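Local coordinates for protein leucine aminopeptidase 2 (Saccharomyces cerevisiae, PDB 2XQ0) that preferentially cleaves di- and tripeptides as a zinc aminopeptidase of the M1 family and has low epoxide hydrolase activity in vitro, at residues S20-Y25 with G98-I103; G138-F143 with S173-V178; L330-I335 with H345-I350. All coordinates share one frame; numbering follows the deposited sequence.

Contact 1 of 3, residues S20-Y25 with G98-I103; sequences STLSNY and GSRLVI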
loop_
_atom_site.group_PDB
_atom_site.type_symbol
_atom_site.label_atom_id
_atom_site.label_comp_id
_atom_site.label_asym_id
_atom_site.label_seq_id
_atom_site.Cartn_x
_atom_site.Cartn_y
_atom_site.Cartn_z
ATOM N N SER A 20 -7.204 -6.933 -17.126
ATOM C CA SER A 20 -6.099 -7.631 -16.460
ATOM C C SER A 20 -6.472 -9.034 -16.004
ATOM O O SER A 20 -5.667 -9.693 -15.348
ATOM C CB SER A 20 -5.612 -6.842 -15.235
ATOM O OG SER A 20 -5.077 -5.587 -15.619
ATOM N N THR A 21 -7.687 -9.488 -16.315
ATOM C CA THR A 21 -8.073 -10.867 -15.970
ATOM C C THR A 21 -8.283 -11.693 -17.235
ATOM O O THR A 21 -8.722 -11.182 -18.264
ATOM C CB THR A 21 -9.341 -10.935 -15.097
ATOM O OG1 THR A 21 -9.664 -12.299 -14.815
ATOM C CG2 THR A 21 -10.514 -10.315 -15.798
ATOM N N LEU A 22 -7.966 -12.978 -17.149
ATOM C CA LEU A 22 -8.202 -13.905 -18.250
ATOM C C LEU A 22 -9.516 -14.649 -18.012
ATOM O O LEU A 22 -9.913 -15.505 -18.802
ATOM C CB LEU A 22 -7.047 -14.901 -18.346
ATOM C CG LEU A 22 -5.680 -14.276 -18.620
ATOM C CD1 LEU A 22 -4.587 -15.338 -18.687
ATOM C CD2 LEU A 22 -5.725 -13.469 -19.905
ATOM N N SER A 23 -10.177 -14.334 -16.904
ATOM C CA SER A 23 -11.386 -15.052 -16.507
ATOM C C SER A 23 -12.607 -14.535 -17.271
ATOM O O SER A 23 -12.577 -13.440 -17.830
ATOM C CB SER A 23 -11.623 -14.933 -15.004
ATOM O OG SER A 23 -12.111 -13.646 -14.673
ATOM N N ASN A 24 -13.679 -15.320 -17.320
ATOM C CA ASN A 24 -14.890 -14.796 -17.950
ATOM C C ASN A 24 -15.902 -14.414 -16.888
ATOM O O ASN A 24 -17.008 -14.949 -16.812
ATOM C CB ASN A 24 -15.461 -15.720 -19.037
ATOM C CG ASN A 24 -15.729 -17.145 -18.557
ATOM O OD1 ASN A 24 -15.407 -17.534 -17.433
ATOM N ND2 ASN A 24 -16.316 -17.938 -19.443
ATOM N N TYR A 25 -15.497 -13.458 -16.069
ATOM C CA TYR A 25 -16.240 -13.124 -14.868
ATOM C C TYR A 25 -17.592 -12.474 -15.137
ATOM O O TYR A 25 -18.500 -12.569 -14.310
ATOM C CB TYR A 25 -15.404 -12.221 -13.967
ATOM C CG TYR A 25 -15.191 -10.824 -14.508
ATOM C CD1 TYR A 25 -15.993 -9.766 -14.086
ATOM C CD2 TYR A 25 -14.201 -10.563 -15.452
ATOM C CE1 TYR A 25 -15.791 -8.475 -14.564
ATOM C CE2 TYR A 25 -14.001 -9.281 -15.943
ATOM C CZ TYR A 25 -14.790 -8.240 -15.476
ATOM O OH TYR A 25 -14.581 -6.967 -15.945
ATOM N N GLY A 98 -0.710 -14.461 -16.883
ATOM C CA GLY A 98 -0.690 -15.827 -16.377
ATOM C C GLY A 98 -1.294 -16.903 -17.276
ATOM O O GLY A 98 -1.347 -16.769 -18.511
ATOM N N SER A 99 -1.756 -17.989 -16.648
ATOM C CA SER A 99 -2.219 -19.170 -17.369
ATOM C C SER A 99 -3.712 -19.343 -17.167
ATOM O O SER A 99 -4.167 -19.614 -16.068
ATOM C CB SER A 99 -1.488 -20.430 -16.871
ATOM O OG SER A 99 -0.086 -20.325 -17.066
ATOM N N ARG A 100 -4.487 -19.199 -18.230
ATOM C CA ARG A 100 -5.927 -19.349 -18.099
ATOM C C ARG A 100 -6.278 -20.810 -17.829
ATOM O O ARG A 100 -5.765 -21.706 -18.488
ATOM C CB ARG A 100 -6.632 -18.861 -19.368
ATOM C CG ARG A 100 -8.149 -19.016 -19.326
ATOM C CD ARG A 100 -8.784 -18.633 -20.683
ATOM N NE ARG A 100 -8.860 -17.188 -20.881
ATOM C CZ ARG A 100 -8.270 -16.533 -21.876
ATOM N NH1 ARG A 100 -7.556 -17.193 -22.770
ATOM N NH2 ARG A 100 -8.396 -15.215 -21.980
ATOM N N LEU A 101 -7.165 -21.045 -16.866
ATOM C CA LEU A 101 -7.654 -22.384 -16.585
ATOM C C LEU A 101 -9.027 -22.497 -17.213
ATOM O O LEU A 101 -9.905 -21.691 -16.933
ATOM C CB LEU A 101 -7.765 -22.616 -15.077
ATOM C CG LEU A 101 -8.619 -23.801 -14.614
ATOM C CD1 LEU A 101 -8.019 -25.152 -15.083
ATOM C CD2 LEU A 101 -8.776 -23.777 -13.084
ATOM N N VAL A 102 -9.218 -23.503 -18.053
ATOM C CA VAL A 102 -10.443 -23.614 -18.834
ATOM C C VAL A 102 -11.200 -24.855 -18.389
ATOM O O VAL A 102 -10.654 -25.959 -18.393
ATOM C CB VAL A 102 -10.124 -23.724 -20.319
ATOM C CG1 VAL A 102 -11.399 -24.011 -21.122
ATOM C CG2 VAL A 102 -9.421 -22.435 -20.794
ATOM N N ILE A 103 -12.450 -24.669 -17.991
ATOM C CA ILE A 103 -13.225 -25.757 -17.417
ATOM C C ILE A 103 -14.521 -25.920 -18.193
ATOM O O ILE A 103 -15.209 -24.945 -18.465
ATOM C CB ILE A 103 -13.562 -25.492 -15.927
ATOM C CG1 ILE A 103 -12.283 -25.307 -15.109
ATOM C CG2 ILE A 103 -14.395 -26.643 -15.359
ATOM C CD1 ILE A 103 -12.508 -24.677 -13.712
#
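In the N-terminal M1 domain, Leu-22 of the loop that leads into strand 28-40 meets Arg-100 of segment 98-103. The two residues have their CA atoms 5.9 Å apart. One hydrogen bond joins them: Arg-100 NE donates to Leu-22 O at 2.9 Å. The bond is fairly straight, with an N-H...O angle of 164°. It lies in the carbonyl plane and uses a lone pair of the oxygen. The same oxygen sits at the edge of the guanidinium, close to its plane. The Arg-100 side chain bends at chi3 (-77°), and this turn brings NE round to the carbonyl. The loop is shaped by an ST turn, in which Thr-21 OG1 accepts from Ser-23 N at 3.0 Å. Ser-23 OG is hydrogen-bonded to the same Thr-21 OG1. Asp-70 pins the turn further through Thr-21 OG1 and Leu-22 N. The Leu-22 side chain also faces 98-103 and lies against Gly-98 and the arginine. Its CD1 lies 3.5 Å from Gly-98 O, and CD2 approaches Arg-100 NH2 at 3.8 Å. Arg-100 CB is 4.1 Å from both CB and CD1 of Leu-22, so the aliphatic base of the arginine packs here too. Glu-91 OE1 holds Arg-100 NH1 in a salt bridge. An alanine in place of Arg-100 would probably leave Leu-22 O without this donor and Glu-91 without this salt bridge. Backbone hydrogen bonds also join Arg-100 and Glu-91.

Contact 2 of 3, residues G138-F143 with S173-V178; sequences GKPYVF and SPLPVV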
loop_
_atom_site.group_PDB
_atom_site.type_symbol
_atom_site.label_atom_id
_atom_site.label_comp_id
_atom_site.label_asym_id
_atom_site.label_seq_id
_atom_site.Cartn_x
_atom_site.Cartn_y
_atom_site.Cartn_z
ATOM N N GLY A 138 12.896 -17.563 15.858
ATOM C CA GLY A 138 13.360 -18.945 15.804
ATOM C C GLY A 138 12.487 -19.992 15.120
ATOM O O GLY A 138 12.869 -21.160 15.040
ATOM N N LYS A 139 11.322 -19.596 14.618
ATOM C CA LYS A 139 10.456 -20.546 13.918
ATOM C C LYS A 139 10.164 -20.067 12.494
ATOM O O LYS A 139 10.384 -18.898 12.182
ATOM C CB LYS A 139 9.163 -20.774 14.705
ATOM C CG LYS A 139 9.377 -21.422 16.073
ATOM C CD LYS A 139 8.046 -21.692 16.764
ATOM C CE LYS A 139 8.223 -22.033 18.237
ATOM N NZ LYS A 139 6.907 -22.132 18.936
ATOM N N PRO A 140 9.696 -20.977 11.617
ATOM C CA PRO A 140 9.411 -20.600 10.231
ATOM C C PRO A 140 8.157 -19.737 10.138
ATOM O O PRO A 140 7.388 -19.658 11.085
ATOM C CB PRO A 140 9.169 -21.950 9.540
ATOM C CG PRO A 140 8.663 -22.820 10.621
ATOM C CD PRO A 140 9.411 -22.401 11.863
ATOM N N TYR A 141 7.931 -19.132 8.978
ATOM C CA TYR A 141 6.894 -18.121 8.847
ATOM C C TYR A 141 6.571 -17.975 7.383
ATOM O O TYR A 141 7.440 -18.158 6.527
ATOM C CB TYR A 141 7.430 -16.790 9.387
ATOM C CG TYR A 141 6.417 -15.672 9.615
ATOM C CD1 TYR A 141 5.989 -14.864 8.564
ATOM C CD2 TYR A 141 5.952 -15.382 10.892
ATOM C CE1 TYR A 141 5.111 -13.819 8.771
ATOM C CE2 TYR A 141 5.073 -14.345 11.112
ATOM C CZ TYR A 141 4.650 -13.567 10.046
ATOM O OH TYR A 141 3.767 -12.536 10.263
ATOM N N VAL A 142 5.321 -17.654 7.085
ATOM C CA VAL A 142 4.940 -17.372 5.716
ATOM C C VAL A 142 3.852 -16.308 5.744
ATOM O O VAL A 142 3.057 -16.251 6.683
ATOM C CB VAL A 142 4.420 -18.633 5.028
ATOM C CG1 VAL A 142 3.223 -19.185 5.813
ATOM C CG2 VAL A 142 4.058 -18.378 3.549
ATOM N N PHE A 143 3.833 -15.447 4.734
ATOM C CA PHE A 143 2.741 -14.469 4.612
ATOM C C PHE A 143 2.490 -14.194 3.151
ATOM O O PHE A 143 3.383 -14.373 2.324
ATOM C CB PHE A 143 3.060 -13.173 5.365
ATOM C CG PHE A 143 4.204 -12.389 4.778
ATOM C CD1 PHE A 143 3.982 -11.444 3.785
ATOM C CD2 PHE A 143 5.498 -12.602 5.213
ATOM C CE1 PHE A 143 5.052 -10.733 3.248
ATOM C CE2 PHE A 143 6.554 -11.887 4.698
ATOM C CZ PHE A 143 6.337 -10.961 3.715
ATOM N N SER A 173 -2.269 -25.794 9.833
ATOM C CA SER A 173 -0.862 -25.410 9.953
ATOM C C SER A 173 -0.303 -25.903 11.279
ATOM O O SER A 173 -1.032 -25.977 12.265
ATOM C CB SER A 173 -0.719 -23.884 9.888
ATOM O OG SER A 173 0.649 -23.491 9.933
ATOM N N PRO A 174 0.997 -26.240 11.320
ATOM C CA PRO A 174 1.578 -26.593 12.622
ATOM C C PRO A 174 1.886 -25.370 13.474
ATOM O O PRO A 174 2.383 -25.540 14.579
ATOM C CB PRO A 174 2.873 -27.316 12.247
ATOM C CG PRO A 174 3.230 -26.771 10.905
ATOM C CD PRO A 174 1.933 -26.481 10.205
ATOM N N LEU A 175 1.610 -24.168 12.959
ATOM C CA LEU A 175 1.810 -22.911 13.694
ATOM C C LEU A 175 0.564 -22.025 13.555
ATOM O O LEU A 175 -0.214 -22.208 12.624
ATOM C CB LEU A 175 3.033 -22.164 13.147
ATOM C CG LEU A 175 4.412 -22.808 13.343
ATOM C CD1 LEU A 175 5.480 -22.129 12.500
ATOM C CD2 LEU A 175 4.813 -22.783 14.817
ATOM N N PRO A 176 0.367 -21.085 14.487
ATOM C CA PRO A 176 -0.754 -20.132 14.418
ATOM C C PRO A 176 -0.975 -19.485 13.025
ATOM O O PRO A 176 -0.037 -19.236 12.269
ATOM C CB PRO A 176 -0.368 -19.084 15.464
ATOM C CG PRO A 176 0.360 -19.907 16.544
ATOM C CD PRO A 176 1.120 -20.965 15.758
ATOM N N VAL A 177 -2.236 -19.248 12.696
ATOM C CA VAL A 177 -2.614 -18.680 11.408
ATOM C C VAL A 177 -3.494 -17.476 11.667
ATOM O O VAL A 177 -4.386 -17.524 12.521
ATOM C CB VAL A 177 -3.448 -19.673 10.545
ATOM C CG1 VAL A 177 -3.999 -18.991 9.278
ATOM C CG2 VAL A 177 -2.642 -20.905 10.181
ATOM N N VAL A 178 -3.241 -16.399 10.941
ATOM C CA VAL A 178 -4.227 -15.334 10.850
ATOM C C VAL A 178 -4.688 -15.202 9.402
ATOM O O VAL A 178 -3.971 -15.584 8.471
ATOM C CB VAL A 178 -3.711 -14.004 11.382
ATOM C CG1 VAL A 178 -3.270 -14.157 12.842
ATOM C CG2 VAL A 178 -2.572 -13.497 10.509
#
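Leu-175 O takes a weak hydrogen bond from Ser-211 OG of strand 209-211, while the Leu-175 side chain reaches across to Lys-139 and Pro-140. Ser-211 OG is also hydrogen-bonded to Pro-176 O and Ser-173 OG. These bonds probably help hold the loop that carries Leu-175. The contact itself is apolar. The two methyls of Leu-175 divide the work. CD1 lies 3.8 Å from Pro-140 CG and 4.0 Å from Pro-140 CD, so it rests on the ring carbons. The same methyl comes within 3.4 Å of Pro-140 O. CD2 touches the Lys-139 chain, 3.9 Å from its CD. Leucine and proline side chains cross at about a right angle. Leu-175 CG is anti to its carbonyl carbon (chi1 -66°), which directs the fork at the other segment. Lys-139 offers its methylenes here, and its extended chain carries NZ on past the leucine. The patch is small and lies at the surface. Pro-140 also packs on Phe-41 and Ser-132. Segment 173-178 follows strand 165-172 of the large N-terminal sheet and leads into strand 177-179 of a smaller antiparallel one. In that smaller sheet, the contact joins the two chain segments just before strands 141-144 and 177-179 begin, on either side of strand 209-211.

Contact 3 of 3, residues L330-I335 with H345-I350; sequences LERRII and HFSALI
Segments 330-335 and 345-350 run roughly antiparallel, with 145° between their N-to-C directions and axes 10.0 Å apart at closest. They belong to a helical hairpin in the M1 catalytic domain, made of helices 321-339 and 341-360 joined by a tight turn. The first helix also carries the zinc ligand Glu-324. Arg-332 reaches across to the second helix with a chain extended from CG to NE. Its NE donates to Ser-347 OG at 2.8 Å. This bond is bent, with an N-H...O angle of 136°, and the oxygen lies 29° out of the guanidinium plane. Ser-347 O and Ala-348 CA lie over one guanidinium face, and Arg-332 NH1 is 3.7 Å from that CA. Beyond the hairpin, Arg-332 NH2 forms a salt bridge with Glu-391, and the guanidinium makes a cation-pi contact with Phe-394. These partners probably fix its rotation. Ile-335 adds an apolar touch, its CD1 lying 3.7 Å from Ser-347 CB. A water donates to Ser-347 O at 2.8 Å and accepts a weak hydrogen bond from Arg-332 NH2 at 3.2 Å.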
loop_
_atom_site.group_PDB
_atom_site.type_symbol
_atom_site.label_atom_id
_atom_site.label_comp_id
_atom_site.label_asym_id
_atom_site.label_seq_id
_atom_site.Cartn_x
_atom_site.Cartn_y
_atom_site.Cartn_z
ATOM N N LEU A 330 -9.305 10.425 2.782
ATOM C CA LEU A 330 -9.890 10.060 4.070
ATOM C C LEU A 330 -8.879 10.022 5.231
ATOM O O LEU A 330 -9.158 10.529 6.300
ATOM C CB LEU A 330 -10.646 8.732 3.966
ATOM C CG LEU A 330 -11.889 8.814 3.072
ATOM C CD1 LEU A 330 -12.473 7.413 2.814
ATOM C CD2 LEU A 330 -12.943 9.767 3.671
ATOM N N GLU A 331 -7.714 9.425 4.998
ATOM C CA GLU A 331 -6.611 9.377 5.956
ATOM C C GLU A 331 -6.296 10.779 6.473
ATOM O O GLU A 331 -6.191 11.006 7.678
ATOM C CB GLU A 331 -5.370 8.812 5.249
ATOM C CG GLU A 331 -4.046 8.881 6.020
ATOM C CD GLU A 331 -2.843 8.548 5.125
ATOM O OE1 GLU A 331 -3.032 8.234 3.914
ATOM O OE2 GLU A 331 -1.701 8.601 5.636
ATOM N N ARG A 332 -6.140 11.720 5.546
ATOM C CA ARG A 332 -5.834 13.095 5.898
ATOM C C ARG A 332 -6.996 13.806 6.606
ATOM O O ARG A 332 -6.758 14.657 7.443
ATOM C CB ARG A 332 -5.270 13.871 4.718
ATOM C CG ARG A 332 -3.887 13.339 4.325
ATOM C CD ARG A 332 -3.287 14.042 3.149
ATOM N NE ARG A 332 -1.995 13.437 2.856
ATOM C CZ ARG A 332 -1.440 13.383 1.651
ATOM N NH1 ARG A 332 -2.062 13.903 0.596
ATOM N NH2 ARG A 332 -0.271 12.788 1.503
ATOM N N ARG A 333 -8.237 13.432 6.316
ATOM C CA ARG A 333 -9.363 13.925 7.132
ATOM C C ARG A 333 -9.272 13.408 8.596
ATOM O O ARG A 333 -9.556 14.136 9.557
ATOM C CB ARG A 333 -10.703 13.528 6.496
ATOM C CG ARG A 333 -11.043 14.276 5.197
ATOM C CD ARG A 333 -11.321 15.781 5.429
ATOM N NE ARG A 333 -12.359 15.965 6.446
ATOM C CZ ARG A 333 -13.662 15.896 6.195
ATOM N NH1 ARG A 333 -14.106 15.672 4.961
ATOM N NH2 ARG A 333 -14.525 16.049 7.180
ATOM N N ILE A 334 -8.868 12.152 8.773
ATOM C CA ILE A 334 -8.742 11.585 10.120
ATOM C C ILE A 334 -7.695 12.346 10.924
ATOM O O ILE A 334 -7.970 12.828 12.026
ATOM C CB ILE A 334 -8.423 10.079 10.083
ATOM C CG1 ILE A 334 -9.645 9.304 9.571
ATOM C CG2 ILE A 334 -8.017 9.563 11.449
ATOM C CD1 ILE A 334 -9.305 7.903 9.049
ATOM N N ILE A 335 -6.501 12.500 10.361
ATOM C CA ILE A 335 -5.446 13.170 11.090
ATOM C C ILE A 335 -5.771 14.650 11.269
ATOM O O ILE A 335 -5.372 15.269 12.249
ATOM C CB ILE A 335 -4.032 12.984 10.434
ATOM C CG1 ILE A 335 -3.819 13.946 9.275
ATOM C CG2 ILE A 335 -3.787 11.522 10.042
ATOM C CD1 ILE A 335 -2.503 13.726 8.519
ATOM N N HIS A 345 -2.693 19.616 6.268
ATOM C CA HIS A 345 -2.040 20.326 5.181
ATOM C C HIS A 345 -0.556 19.990 5.087
ATOM O O HIS A 345 -0.007 19.892 3.995
ATOM C CB HIS A 345 -2.248 21.831 5.346
ATOM C CG HIS A 345 -3.624 22.282 4.970
ATOM N ND1 HIS A 345 -3.858 23.208 3.980
ATOM C CD2 HIS A 345 -4.839 21.893 5.415
ATOM C CE1 HIS A 345 -5.160 23.394 3.849
ATOM N NE2 HIS A 345 -5.778 22.602 4.707
ATOM N N PHE A 346 0.105 19.824 6.230
ATOM C CA PHE A 346 1.513 19.411 6.215
ATOM C C PHE A 346 1.641 18.062 5.506
ATOM O O PHE A 346 2.523 17.839 4.688
ATOM C CB PHE A 346 2.060 19.311 7.649
ATOM C CG PHE A 346 3.499 18.864 7.719
ATOM C CD1 PHE A 346 4.526 19.725 7.356
ATOM C CD2 PHE A 346 3.821 17.583 8.117
ATOM C CE1 PHE A 346 5.845 19.312 7.407
ATOM C CE2 PHE A 346 5.139 17.171 8.180
ATOM C CZ PHE A 346 6.152 18.029 7.823
ATOM N N SER A 347 0.750 17.143 5.825
ATOM C CA SER A 347 0.799 15.826 5.185
ATOM C C SER A 347 0.618 15.966 3.654
ATOM O O SER A 347 1.303 15.294 2.877
ATOM C CB SER A 347 -0.253 14.904 5.831
ATOM O OG SER A 347 -0.413 13.701 5.105
ATOM N N ALA A 348 -0.258 16.874 3.221
ATOM C CA ALA A 348 -0.520 17.072 1.790
ATOM C C ALA A 348 0.693 17.672 1.107
ATOM O O ALA A 348 0.945 17.418 -0.070
ATOM C CB ALA A 348 -1.725 17.998 1.587
ATOM N N LEU A 349 1.438 18.482 1.849
ATOM C CA LEU A 349 2.625 19.152 1.321
ATOM C C LEU A 349 3.723 18.157 1.075
ATOM O O LEU A 349 4.446 18.264 0.095
ATOM C CB LEU A 349 3.159 20.186 2.313
ATOM C CG LEU A 349 2.506 21.556 2.420
ATOM C CD1 LEU A 349 3.075 22.283 3.636
ATOM C CD2 LEU A 349 2.730 22.364 1.151
ATOM N N ILE A 350 3.888 17.217 1.997
ATOM C CA ILE A 350 4.868 16.162 1.783
ATOM C C ILE A 350 4.424 15.317 0.585
ATOM O O ILE A 350 5.237 14.971 -0.254
ATOM C CB ILE A 350 5.051 15.248 3.011
ATOM C CG1 ILE A 350 5.392 16.050 4.276
ATOM C CG2 ILE A 350 6.106 14.181 2.720
ATOM C CD1 ILE A 350 6.516 17.022 4.107
HETATM O O HOH W 1 2.319 12.772 3.446
#

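The three contacts follow one another along the chain, and none touches another. Contacts 1 and 2 both belong to the N-terminal M1 domain, with centres 31 Å apart, and lie away from the annotated sites. Contact 3 is in the catalytic domain, beyond the chain's centre from the other two. Its centre is 39 Å from that of contact 1 and 36 Å from that of contact 2. It is also the one near the active site. The Arg-332 side chain is about 7 Å from that of the proton donor Tyr-390, about 8 Å from bound bestatin and about 11 Å from the zinc ion. Its neighbour Glu-331 hydrogen-bonds the zinc ligand His-301, as a second-shell residue.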